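Local atomic coordinates of leucine aminopeptidase 1 (Caenorhabditis elegans, PDB entry 2HC9), a protein that removes N-terminal amino acids, preferably leucine, from peptides as a two-zinc aminopeptidase of the M17 family and probably serves as a digestive enzyme. Residues F111-E116 and V146-V151; V6-Q11 and L155-A160; I21-K26 and H73-P78; T88-I93 and L121-A126. The protein carries 1 engineered substitution. One frame throughout, in Å; residues are numbered along the deposited sequence. Where two conformers were deposited one is given.

Interaction 1. Residues F111-E116 and V146-V151; sequences FVLFAE and VNIDVV
Segments 111-116 and 146-151 pair as parallel neighbouring strands, axes 4.8 Å apart at closest and 25° from alignment, the ladder carried by the backbone of F111 and L113. F111 N gives its hydrogen to N147 O at 2.8 Å, and F111 O accepts from D149 N; L113 N bonds D149 O, while L113 O takes V151 N at 2.9 Å, a nearly straight bond with 177° at the hydrogen. On the face bearing F111, L113, I148 and V150, the F111 ring offers its edge to V146, with CE2 3.8 Å from V146 CG1. The side chains of L113 and V150 lie alongside and point the same way, L113 CD2 being 4.2 Å from V150 CG2. The other face carries V112, D149 and V151. Here the CG of F114 stands beside its backbone N (chi1 -67°), bringing CD1 within 3.7 Å of V151 CB. The D149 carboxylate has partners beyond the pair: a salt bridge to R7, hydrogen bonds to H110 and Q11 N. Helix 120-128, the crossover of this beta-alpha-beta unit, covers the F111 and L113 face through I127, H123 and V124, and strands 18-25 and 3-8 flank the pair.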
loop_
_atom_site.group_PDB
_atom_site.type_symbol
_atom_site.label_atom_id
_atom_site.label_comp_id
_atom_site.label_asym_id
_atom_site.label_seq_id
_atom_site.Cartn_x
_atom_site.Cartn_y
_atom_site.Cartn_z
ATOM N N PHE A 111 21.299 19.031 -41.146
ATOM C CA PHE A 111 20.990 20.143 -40.222
ATOM C C PHE A 111 21.727 21.387 -40.646
ATOM O O PHE A 111 22.946 21.360 -40.858
ATOM C CB PHE A 111 21.348 19.827 -38.756
ATOM C CG PHE A 111 20.508 18.723 -38.174
ATOM C CD1 PHE A 111 19.374 19.020 -37.422
ATOM C CD2 PHE A 111 20.814 17.389 -38.460
ATOM C CE1 PHE A 111 18.558 17.990 -36.938
ATOM C CE2 PHE A 111 20.016 16.348 -37.979
ATOM C CZ PHE A 111 18.885 16.639 -37.212
ATOM N N VAL A 112 20.979 22.475 -40.722
ATOM C CA VAL A 112 21.580 23.803 -40.787
ATOM C C VAL A 112 21.351 24.480 -39.436
ATOM O O VAL A 112 20.225 24.874 -39.099
ATOM C CB VAL A 112 20.987 24.658 -41.908
ATOM C CG1 VAL A 112 21.655 26.049 -41.881
ATOM C CG2 VAL A 112 21.229 23.976 -43.280
ATOM N N LEU A 113 22.430 24.591 -38.689
ATOM C CA LEU A 113 22.388 25.122 -37.318
ATOM C C LEU A 113 22.918 26.554 -37.281
ATOM O O LEU A 113 24.131 26.780 -37.363
ATOM C CB LEU A 113 23.196 24.220 -36.373
ATOM C CG LEU A 113 23.355 24.697 -34.906
ATOM C CD1 LEU A 113 21.984 24.812 -34.214
ATOM C CD2 LEU A 113 24.242 23.725 -34.140
ATOM N N PHE A 114 21.999 27.511 -37.122
ATOM C CA PHE A 114 22.382 28.920 -36.945
ATOM C C PHE A 114 22.548 29.211 -35.463
ATOM O O PHE A 114 21.584 29.486 -34.774
ATOM C CB PHE A 114 21.296 29.836 -37.502
ATOM C CG PHE A 114 21.140 29.751 -38.993
ATOM C CD1 PHE A 114 22.091 30.324 -39.839
ATOM C CD2 PHE A 114 20.020 29.134 -39.549
ATOM C CE1 PHE A 114 21.947 30.259 -41.240
ATOM C CE2 PHE A 114 19.856 29.062 -40.946
ATOM C CZ PHE A 114 20.825 29.632 -41.791
ATOM N N ALA A 115 23.767 29.134 -34.967
ATOM C CA ALA A 115 23.972 29.278 -33.530
ATOM C C ALA A 115 25.132 30.206 -33.328
ATOM O O ALA A 115 26.143 30.127 -34.036
ATOM C CB ALA A 115 24.234 27.926 -32.885
ATOM N N GLU A 116 24.984 31.101 -32.359
ATOM C CA GLU A 116 26.075 31.928 -31.880
ATOM C C GLU A 116 27.092 31.062 -31.179
ATOM O O GLU A 116 26.756 29.994 -30.674
ATOM C CB GLU A 116 25.553 32.974 -30.894
ATOM C CG GLU A 116 24.890 34.162 -31.551
ATOM C CD GLU A 116 25.816 35.358 -31.670
ATOM O OE1 GLU A 116 26.683 35.354 -32.568
ATOM O OE2 GLU A 116 25.666 36.307 -30.865
ATOM N N VAL A 146 24.250 11.741 -41.415
ATOM C CA VAL A 146 23.865 13.026 -40.806
ATOM C C VAL A 146 25.003 14.036 -40.919
ATOM O O VAL A 146 26.142 13.744 -40.550
ATOM C CB VAL A 146 23.433 12.864 -39.328
ATOM C CG1 VAL A 146 23.061 14.212 -38.702
ATOM C CG2 VAL A 146 22.286 11.835 -39.215
ATOM N N ASN A 147 24.692 15.211 -41.464
ATOM C CA ASN A 147 25.620 16.342 -41.436
ATOM C C ASN A 147 24.997 17.481 -40.630
ATOM O O ASN A 147 23.935 17.990 -40.993
ATOM C CB ASN A 147 25.919 16.840 -42.855
ATOM C CG ASN A 147 26.852 15.895 -43.603
ATOM O OD1 ASN A 147 28.060 15.844 -43.350
ATOM N ND2 ASN A 147 26.280 15.125 -44.504
ATOM N N ILE A 148 25.652 17.856 -39.536
ATOM C CA ILE A 148 25.305 19.070 -38.798
ATOM C C ILE A 148 26.236 20.196 -39.239
ATOM O O ILE A 148 27.411 20.260 -38.845
ATOM C CB ILE A 148 25.398 18.861 -37.242
ATOM C CG1 ILE A 148 24.619 17.579 -36.836
ATOM C CG2 ILE A 148 24.917 20.131 -36.503
ATOM C CD1 ILE A 148 24.811 17.161 -35.391
ATOM N N ASP A 149 25.684 21.086 -40.053
ATOM C CA ASP A 149 26.413 22.241 -40.583
ATOM C C ASP A 149 26.175 23.476 -39.732
ATOM O O ASP A 149 25.075 24.042 -39.688
ATOM C CB ASP A 149 26.013 22.496 -42.046
ATOM C CG ASP A 149 26.536 21.408 -42.988
ATOM O OD1 ASP A 149 27.261 20.486 -42.525
ATOM O OD2 ASP A 149 26.221 21.482 -44.188
ATOM N N VAL A 150 27.232 23.887 -39.051
ATOM C CA VAL A 150 27.126 24.970 -38.112
ATOM C C VAL A 150 27.483 26.246 -38.868
ATOM O O VAL A 150 28.547 26.324 -39.494
ATOM C CB VAL A 150 28.093 24.792 -36.935
ATOM C CG1 VAL A 150 27.946 25.954 -35.967
ATOM C CG2 VAL A 150 27.853 23.449 -36.219
ATOM N N VAL A 151 26.587 27.225 -38.793
ATOM C CA VAL A 151 26.812 28.555 -39.371
ATOM C C VAL A 151 27.174 29.485 -38.216
ATOM O O VAL A 151 26.296 29.966 -37.471
ATOM C CB VAL A 151 25.548 29.074 -40.074
ATOM C CG1 VAL A 151 25.810 30.456 -40.689
ATOM C CG2 VAL A 151 25.092 28.083 -41.154
#

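Interaction 2. Residues V6-Q11 and L155-A160; sequences VRNGIQ and LTNEDA
A capping box starts helix 157-178, and the turn leading into it is where N8, at the end of edge strand 3-8, takes hold of L155 and N157. Within the box, D159 N donates to T156 OG1 at 3.0 Å and T156 N returns a bond to D159 OD2, met from above the carboxylate plane. N8 reaches across with CG anti to its backbone N (chi1 -178°), which places ND2 between two acceptors. One is N157 OD1, 3.2 Å from N8 ND2, lying in the amide plane of N8; the bond is fairly straight, 167° at the hydrogen, and the two amide planes stand almost perpendicular at 83°. The other is L155 O, 3.0 Å from N8 ND2 but badly angled, a weak bond. N8 OD1 rests on aliphatic L155, 3.6 Å from its CB. One helical turn on, the A160 methyl sits 3.5 Å from V6 O, and the R7 and A160 CA atoms are 5.5 Å apart, so the backbones run close. A single amide nitrogen thus serves two oxygens; the bond to N157 is the better polar link, beside the apolar packing of L155 and of A160, whose small side chain permits the close approach.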
loop_
_atom_site.group_PDB
_atom_site.type_symbol
_atom_site.label_atom_id
_atom_site.label_comp_id
_atom_site.label_asym_id
_atom_site.label_seq_id
_atom_site.Cartn_x
_atom_site.Cartn_y
_atom_site.Cartn_z
ATOM N N VAL A 6 29.949 16.769 -37.922
ATOM C CA VAL A 6 29.712 18.174 -37.686
ATOM C C VAL A 6 30.690 18.951 -38.582
ATOM O O VAL A 6 31.900 18.676 -38.576
ATOM C CB VAL A 6 29.943 18.560 -36.194
ATOM C CG1 VAL A 6 29.666 20.060 -35.980
ATOM C CG2 VAL A 6 29.057 17.702 -35.271
ATOM N N ARG A 7 30.156 19.898 -39.352
ATOM C CA ARG A 7 30.999 20.712 -40.248
ATOM C C ARG A 7 30.893 22.189 -39.950
ATOM O O ARG A 7 29.866 22.694 -39.482
ATOM C CB ARG A 7 30.619 20.474 -41.716
ATOM C CG ARG A 7 30.764 19.012 -42.160
ATOM C CD ARG A 7 30.481 18.784 -43.650
ATOM N NE ARG A 7 29.116 19.118 -44.046
ATOM C CZ ARG A 7 28.564 18.715 -45.192
ATOM N NH1 ARG A 7 29.272 17.970 -46.040
ATOM N NH2 ARG A 7 27.331 19.078 -45.514
ATOM N N ASN A 8 31.970 22.888 -40.287
ATOM C CA ASN A 8 32.077 24.317 -40.094
ATOM C C ASN A 8 31.577 24.988 -41.369
ATOM O O ASN A 8 32.345 25.142 -42.312
ATOM C CB ASN A 8 33.563 24.610 -39.874
ATOM C CG ASN A 8 33.854 26.066 -39.605
ATOM O OD1 ASN A 8 32.956 26.876 -39.320
ATOM N ND2 ASN A 8 35.146 26.412 -39.680
ATOM N N GLY A 9 30.289 25.337 -41.420
ATOM C CA GLY A 9 29.688 25.988 -42.597
ATOM C C GLY A 9 28.809 25.064 -43.422
ATOM O O GLY A 9 29.042 23.843 -43.467
ATOM N N ILE A 10 27.800 25.649 -44.068
ATOM C CA ILE A 10 26.887 24.902 -44.946
ATOM C C ILE A 10 27.658 24.336 -46.142
ATOM O O ILE A 10 28.374 25.067 -46.842
ATOM C CB ILE A 10 25.730 25.778 -45.450
ATOM C CG1 ILE A 10 24.860 26.277 -44.294
ATOM C CG2 ILE A 10 24.875 25.033 -46.509
ATOM C CD1 ILE A 10 23.917 27.390 -44.704
ATOM N N GLN A 11 27.543 23.028 -46.351
ATOM C CA GLN A 11 28.156 22.382 -47.498
ATOM C C GLN A 11 27.159 21.422 -48.100
ATOM O O GLN A 11 26.124 21.162 -47.493
ATOM C CB GLN A 11 29.427 21.671 -47.036
ATOM C CG GLN A 11 30.411 22.675 -46.469
ATOM C CD GLN A 11 31.483 22.035 -45.669
ATOM O OE1 GLN A 11 32.102 21.093 -46.139
ATOM N NE2 GLN A 11 31.722 22.540 -44.440
ATOM N N LEU A 155 33.742 29.621 -35.395
ATOM C CA LEU A 155 34.072 28.194 -35.361
ATOM C C LEU A 155 35.280 27.843 -36.241
ATOM O O LEU A 155 35.396 28.309 -37.377
ATOM C CB LEU A 155 32.847 27.363 -35.741
ATOM C CG LEU A 155 32.795 25.907 -35.277
ATOM C CD1 LEU A 155 32.446 25.809 -33.773
ATOM C CD2 LEU A 155 31.771 25.175 -36.119
ATOM N N THR A 156 36.187 27.033 -35.701
ATOM C CA THR A 156 37.332 26.539 -36.460
ATOM C C THR A 156 37.112 25.107 -36.953
ATOM O O THR A 156 36.196 24.401 -36.496
ATOM C CB THR A 156 38.641 26.588 -35.637
ATOM O OG1 THR A 156 38.648 25.553 -34.636
ATOM C CG2 THR A 156 38.832 27.962 -34.986
ATOM N N ASN A 157 37.954 24.664 -37.882
ATOM C CA ASN A 157 37.900 23.267 -38.316
ATOM C C ASN A 157 38.232 22.279 -37.185
ATOM O O ASN A 157 37.620 21.216 -37.096
ATOM C CB ASN A 157 38.798 23.035 -39.545
ATOM C CG ASN A 157 38.236 23.682 -40.819
ATOM O OD1 ASN A 157 37.118 24.212 -40.842
ATOM N ND2 ASN A 157 39.013 23.617 -41.895
ATOM N N GLU A 158 39.167 22.644 -36.307
ATOM C CA GLU A 158 39.460 21.836 -35.134
ATOM C C GLU A 158 38.240 21.725 -34.206
ATOM O O GLU A 158 37.958 20.651 -33.669
ATOM C CB GLU A 158 40.659 22.402 -34.365
ATOM C CG GLU A 158 40.966 21.611 -33.085
ATOM C CD GLU A 158 42.275 22.006 -32.403
ATOM O OE1 GLU A 158 42.800 23.127 -32.649
ATOM O OE2 GLU A 158 42.773 21.184 -31.600
ATOM N N ASP A 159 37.521 22.827 -34.026
ATOM C CA ASP A 159 36.253 22.779 -33.279
ATOM C C ASP A 159 35.288 21.739 -33.853
ATOM O O ASP A 159 34.627 21.026 -33.095
ATOM C CB ASP A 159 35.557 24.129 -33.255
ATOM C CG ASP A 159 36.292 25.166 -32.435
ATOM O OD1 ASP A 159 36.997 24.818 -31.456
ATOM O OD2 ASP A 159 36.145 26.353 -32.793
ATOM N N ALA A 160 35.207 21.662 -35.184
ATOM C CA ALA A 160 34.257 20.762 -35.827
ATOM C C ALA A 160 34.665 19.306 -35.593
ATOM O O ALA A 160 33.801 18.435 -35.410
ATOM C CB ALA A 160 34.092 21.074 -37.314
#

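Interaction 3. Residues I21-K26 and H73-P78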
loop_
_atom_site.group_PDB
_atom_site.type_symbol
_atom_site.label_atom_id
_atom_site.label_comp_id
_atom_site.label_asym_id
_atom_site.label_seq_id
_atom_site.Cartn_x
_atom_site.Cartn_y
_atom_site.Cartn_z
ATOM N N ILE A 21 16.645 19.834 -41.751
ATOM C CA ILE A 21 16.144 20.471 -40.534
ATOM C C ILE A 21 16.950 21.729 -40.239
ATOM O O ILE A 21 18.169 21.667 -40.056
ATOM C CB ILE A 21 16.151 19.483 -39.331
ATOM C CG1 ILE A 21 15.221 18.302 -39.636
ATOM C CG2 ILE A 21 15.737 20.216 -38.019
ATOM C CD1 ILE A 21 15.342 17.170 -38.687
ATOM N N ILE A 22 16.260 22.871 -40.226
ATOM C CA ILE A 22 16.893 24.161 -39.905
ATOM C C ILE A 22 16.655 24.513 -38.436
ATOM O O ILE A 22 15.530 24.420 -37.945
ATOM C CB ILE A 22 16.342 25.308 -40.802
ATOM C CG1 ILE A 22 16.521 24.936 -42.277
ATOM C CG2 ILE A 22 17.035 26.668 -40.475
ATOM C CD1 ILE A 22 15.608 25.741 -43.222
ATOM N N VAL A 23 17.719 24.908 -37.741
ATOM C CA VAL A 23 17.633 25.177 -36.305
ATOM C C VAL A 23 18.231 26.536 -35.943
ATOM O O VAL A 23 19.349 26.873 -36.359
ATOM C CB VAL A 23 18.340 24.060 -35.486
ATOM C CG1 VAL A 23 18.117 24.280 -33.955
ATOM C CG2 VAL A 23 17.856 22.687 -35.941
ATOM N N GLY A 24 17.488 27.330 -35.168
ATOM C CA GLY A 24 18.045 28.591 -34.670
ATOM C C GLY A 24 17.157 29.269 -33.634
ATOM O O GLY A 24 15.954 29.082 -33.630
ATOM N N LYS A 25 17.768 30.069 -32.769
ATOM C CA LYS A 25 17.012 31.071 -32.016
ATOM C C LYS A 25 16.298 32.076 -32.896
ATOM O O LYS A 25 16.809 32.498 -33.938
ATOM C CB LYS A 25 17.888 31.780 -30.991
ATOM C CG LYS A 25 18.299 30.863 -29.825
ATOM C CD LYS A 25 19.317 31.540 -28.942
ATOM C CE LYS A 25 19.451 30.816 -27.605
ATOM N NZ LYS A 25 20.607 31.345 -26.850
ATOM N N LYS A 26 15.113 32.466 -32.446
ATOM C CA LYS A 26 14.253 33.387 -33.168
ATOM C C LYS A 26 14.998 34.649 -33.600
ATOM O O LYS A 26 14.883 35.073 -34.741
ATOM C CB LYS A 26 13.060 33.750 -32.256
ATOM C CG LYS A 26 11.922 34.487 -32.949
ATOM C CD LYS A 26 11.276 33.616 -34.020
ATOM C CE LYS A 26 10.315 34.414 -34.868
ATOM N NZ LYS A 26 9.161 34.898 -34.067
ATOM N N HIS A 73 11.816 20.436 -41.688
ATOM C CA HIS A 73 11.327 21.122 -40.485
ATOM C C HIS A 73 12.176 22.351 -40.181
ATOM O O HIS A 73 13.386 22.334 -40.415
ATOM C CB HIS A 73 11.423 20.173 -39.282
ATOM C CG HIS A 73 10.532 18.980 -39.383
ATOM N ND1 HIS A 73 10.920 17.808 -39.998
ATOM C CD2 HIS A 73 9.268 18.777 -38.947
ATOM C CE1 HIS A 73 9.934 16.935 -39.930
ATOM N NE2 HIS A 73 8.918 17.499 -39.300
ATOM N N LEU A 74 11.550 23.383 -39.621
ATOM C CA LEU A 74 12.275 24.473 -38.956
ATOM C C LEU A 74 12.010 24.367 -37.444
ATOM O O LEU A 74 10.863 24.290 -37.015
ATOM C CB LEU A 74 11.759 25.828 -39.457
ATOM C CG LEU A 74 12.251 27.110 -38.757
ATOM C CD1 LEU A 74 13.722 27.361 -39.037
ATOM C CD2 LEU A 74 11.460 28.316 -39.209
ATOM N N ILE A 75 13.079 24.384 -36.664
ATOM C CA ILE A 75 12.989 24.407 -35.206
ATOM C C ILE A 75 13.431 25.789 -34.707
ATOM O O ILE A 75 14.578 26.199 -34.901
ATOM C CB ILE A 75 13.845 23.278 -34.563
ATOM C CG1 ILE A 75 13.232 21.908 -34.894
ATOM C CG2 ILE A 75 13.962 23.480 -33.024
ATOM C CD1 ILE A 75 14.102 20.714 -34.382
ATOM N N THR A 76 12.493 26.501 -34.088
ATOM C CA THR A 76 12.789 27.777 -33.471
ATOM C C THR A 76 13.062 27.592 -31.975
ATOM O O THR A 76 12.231 27.045 -31.238
ATOM C CB THR A 76 11.642 28.790 -33.716
ATOM O OG1 THR A 76 11.428 28.929 -35.132
ATOM C CG2 THR A 76 11.982 30.153 -33.118
ATOM N N VAL A 77 14.223 28.061 -31.546
ATOM C CA VAL A 77 14.672 27.967 -30.160
ATOM C C VAL A 77 14.357 29.311 -29.493
ATOM O O VAL A 77 14.601 30.360 -30.082
ATOM C CB VAL A 77 16.224 27.728 -30.132
ATOM C CG1 VAL A 77 16.767 27.606 -28.682
ATOM C CG2 VAL A 77 16.564 26.466 -30.924
ATOM N N PRO A 78 13.830 29.292 -28.252
ATOM C CA PRO A 78 13.578 30.583 -27.598
ATOM C C PRO A 78 14.851 31.363 -27.289
ATOM O O PRO A 78 15.918 30.776 -27.045
ATOM C CB PRO A 78 12.818 30.218 -26.319
ATOM C CG PRO A 78 12.955 28.759 -26.138
ATOM C CD PRO A 78 13.444 28.133 -27.420
#
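The CG of K25 stands beside its backbone N (chi1 -70°) and the chain runs extended beyond, laying CG against V77 CB at 3.8 Å and carrying CE past P78 O. K26 differs: CG anti to its N (chi1 -169°) and a bend at chi2 set CD 3.6 Å from the methyl CG2 of one T76 conformer. L74, with CG anti to its N, swings CD1 to 3.7 Å from I22 CG2, whereas I21 CG2 meets I75 CD1 on the opposite face, where V23 CG1 touches V77 CG2 at 4.0 Å. Between these two layers of side chains the strands pair in parallel, with I75 N bonded to I22 O at 2.8 Å, G24 N to I75 O and, at the helix start, K26 N to V77 O at 3.2 Å. The K25 amine leads off to a salt bridge with D119 and a hydrogen bond to P87 O. An alanine at K25 is likely to leave D119 without this charged mate and uncover V77 along the lost methylenes. With helix 90-97 on the I21 face and helix 49-58 on the I22 face, the arrangement is the layered alpha/beta sheet of the macro-like N-terminal domain of M17 aminopeptidases.

Interaction 4. Residues T88-I93 and L121-A126; sequences TNAHSI and LSHVAA
H123 is held in two ways at once, its ring edge hydrogen-bonded to the main chain of T88 while the methyl of I93 presses on a face. The contact packs the start of helix 90-97 against helix 120-128 within the macro-like N-terminal domain of this aminopeptidase. H123 NE2 donates to T88 O at 2.8 Å with 165° at the hydrogen; the oxygen lies close to the imidazole plane, while the nitrogen is tilted out of the T88 carbonyl plane. With NE2 as donor, the ring probably carries its proton there, whether or not ND1 is protonated too. The ring's CG stands beside the backbone N of H123 (chi1 -75°), which sends the imidazole across to the other segment. I93 crosses it at about a right angle, CD1 3.5 Å from the H123 ring centroid in a CH-pi contact. A leucine in place of H123 would probably leave T88 O without its donor and free the turn before helix 90-97 to shift.

Small residues fill the rest of the interface. A90 CB lies 3.6 Å from S122 CB, and A126 CB lies 3.6 Å from A90 O and also touches I93. S122 OG, hydrogen-bonded to D119 O, lies against T88 CB. Near ND1, the edge of the H123 ring meets L113 of the central sheet. T88 OG1, also hydrogen-bonded to T86 OG1, makes an ST turn: it sits between the backbone N and the carbonyl carbon (chi1 73°) and accepts from A90 N at 3.1 Å.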
loop_
_atom_site.group_PDB
_atom_site.type_symbol
_atom_site.label_atom_id
_atom_site.label_comp_id
_atom_site.label_asym_id
_atom_site.label_seq_id
_atom_site.Cartn_x
_atom_site.Cartn_y
_atom_site.Cartn_z
ATOM N N THR A 88 21.550 28.850 -23.422
ATOM C CA THR A 88 21.532 28.183 -24.744
ATOM C C THR A 88 20.153 27.659 -25.109
ATOM O O THR A 88 19.864 27.449 -26.291
ATOM C CB THR A 88 22.507 26.989 -24.797
ATOM O OG1 THR A 88 21.966 25.914 -24.019
ATOM C CG2 THR A 88 23.895 27.347 -24.265
ATOM N N ASN A 89 19.317 27.391 -24.094
ATOM C CA ASN A 89 17.993 26.740 -24.312
ATOM C C ASN A 89 18.108 25.430 -25.117
ATOM O O ASN A 89 17.218 25.067 -25.886
ATOM C CB ASN A 89 17.010 27.696 -25.005
ATOM C CG ASN A 89 16.455 28.749 -24.068
ATOM O OD1 ASN A 89 16.394 29.930 -24.411
ATOM N ND2 ASN A 89 16.075 28.331 -22.873
ATOM N N ALA A 90 19.220 24.723 -24.941
ATOM C CA ALA A 90 19.495 23.558 -25.792
ATOM C C ALA A 90 18.450 22.479 -25.621
ATOM O O ALA A 90 18.114 21.797 -26.582
ATOM C CB ALA A 90 20.888 23.017 -25.541
ATOM N N HIS A 91 17.891 22.340 -24.405
ATOM C CA HIS A 91 16.801 21.374 -24.204
ATOM C C HIS A 91 15.610 21.549 -25.131
ATOM O O HIS A 91 14.950 20.560 -25.449
ATOM C CB HIS A 91 16.346 21.328 -22.747
ATOM C CG HIS A 91 17.457 21.015 -21.813
ATOM N ND1 HIS A 91 18.380 21.963 -21.432
ATOM C CD2 HIS A 91 17.852 19.849 -21.246
ATOM C CE1 HIS A 91 19.268 21.409 -20.631
ATOM N NE2 HIS A 91 18.976 20.130 -20.504
ATOM N N SER A 92 15.340 22.791 -25.553
ATOM C CA SER A 92 14.250 23.078 -26.487
ATOM C C SER A 92 14.469 22.408 -27.838
ATOM O O SER A 92 13.515 21.984 -28.491
ATOM C CB SER A 92 14.086 24.590 -26.705
ATOM O OG SER A 92 13.701 25.252 -25.515
ATOM N N ILE A 93 15.729 22.349 -28.275
ATOM C CA ILE A 93 16.046 21.612 -29.532
ATOM C C ILE A 93 15.680 20.142 -29.373
ATOM O O ILE A 93 14.955 19.587 -30.177
ATOM C CB ILE A 93 17.531 21.725 -29.921
ATOM C CG1 ILE A 93 17.870 23.200 -30.223
ATOM C CG2 ILE A 93 17.847 20.794 -31.137
ATOM C CD1 ILE A 93 19.362 23.445 -30.392
ATOM N N LEU A 121 28.112 24.301 -28.873
ATOM C CA LEU A 121 28.394 22.983 -28.301
ATOM C C LEU A 121 27.117 22.299 -27.771
ATOM O O LEU A 121 26.859 21.135 -28.058
ATOM C CB LEU A 121 29.441 23.110 -27.188
ATOM C CG LEU A 121 29.961 21.806 -26.582
ATOM C CD1 LEU A 121 31.390 22.027 -26.119
ATOM C CD2 LEU A 121 29.072 21.297 -25.389
ATOM N N SER A 122 26.330 23.028 -26.978
ATOM C CA SER A 122 25.101 22.459 -26.403
ATOM C C SER A 122 24.094 22.111 -27.487
ATOM O O SER A 122 23.380 21.098 -27.382
ATOM C CB SER A 122 24.469 23.441 -25.406
ATOM O OG SER A 122 24.084 24.618 -26.085
ATOM N N HIS A 123 24.026 22.954 -28.532
ATOM C CA HIS A 123 23.063 22.730 -29.613
ATOM C C HIS A 123 23.439 21.501 -30.423
ATOM O O HIS A 123 22.581 20.666 -30.737
ATOM C CB HIS A 123 22.989 23.964 -30.522
ATOM C CG HIS A 123 22.235 25.108 -29.907
ATOM N ND1 HIS A 123 21.669 26.124 -30.654
ATOM C CD2 HIS A 123 21.907 25.366 -28.616
ATOM C CE1 HIS A 123 21.068 26.984 -29.845
ATOM N NE2 HIS A 123 21.194 26.548 -28.605
ATOM N N VAL A 124 24.720 21.390 -30.771
ATOM C CA VAL A 124 25.205 20.185 -31.460
ATOM C C VAL A 124 24.903 18.912 -30.627
ATOM O O VAL A 124 24.365 17.936 -31.148
ATOM C CB VAL A 124 26.705 20.300 -31.808
ATOM C CG1 VAL A 124 27.272 18.934 -32.272
ATOM C CG2 VAL A 124 26.898 21.368 -32.880
ATOM N N ALA A 125 25.221 18.960 -29.332
ATOM C CA ALA A 125 25.025 17.792 -28.470
ATOM C C ALA A 125 23.542 17.410 -28.457
ATOM O O ALA A 125 23.191 16.222 -28.573
ATOM C CB ALA A 125 25.500 18.091 -27.062
ATOM N N ALA A 126 22.675 18.415 -28.309
ATOM C CA ALA A 126 21.230 18.167 -28.274
ATOM C C ALA A 126 20.765 17.458 -29.547
ATOM O O ALA A 126 19.924 16.557 -29.471
ATOM C CB ALA A 126 20.445 19.476 -28.088
#

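All four contacts belong to the N-terminal part of the chain, on one side of its centre and away from the zinc site. Interactions 1 and 3 lie in one mixed sheet, centres 11 Å apart, joined where strands 108-114 and 18-25 are neighbours; interaction 2 adds edge strand 3-8, which pairs with 145-151, and its centre is 9 Å from that of interaction 1. Interaction 4 joins helices 90-97 and 120-128, which pack on the sheet, touching interaction 1 through L113 and interaction 3 through V77 and I93. Along the chain, interaction 3 closes first, interactions 4 and 1 interlock, and interaction 2 encloses all three, so the first strand and helix 157-178 close the unit.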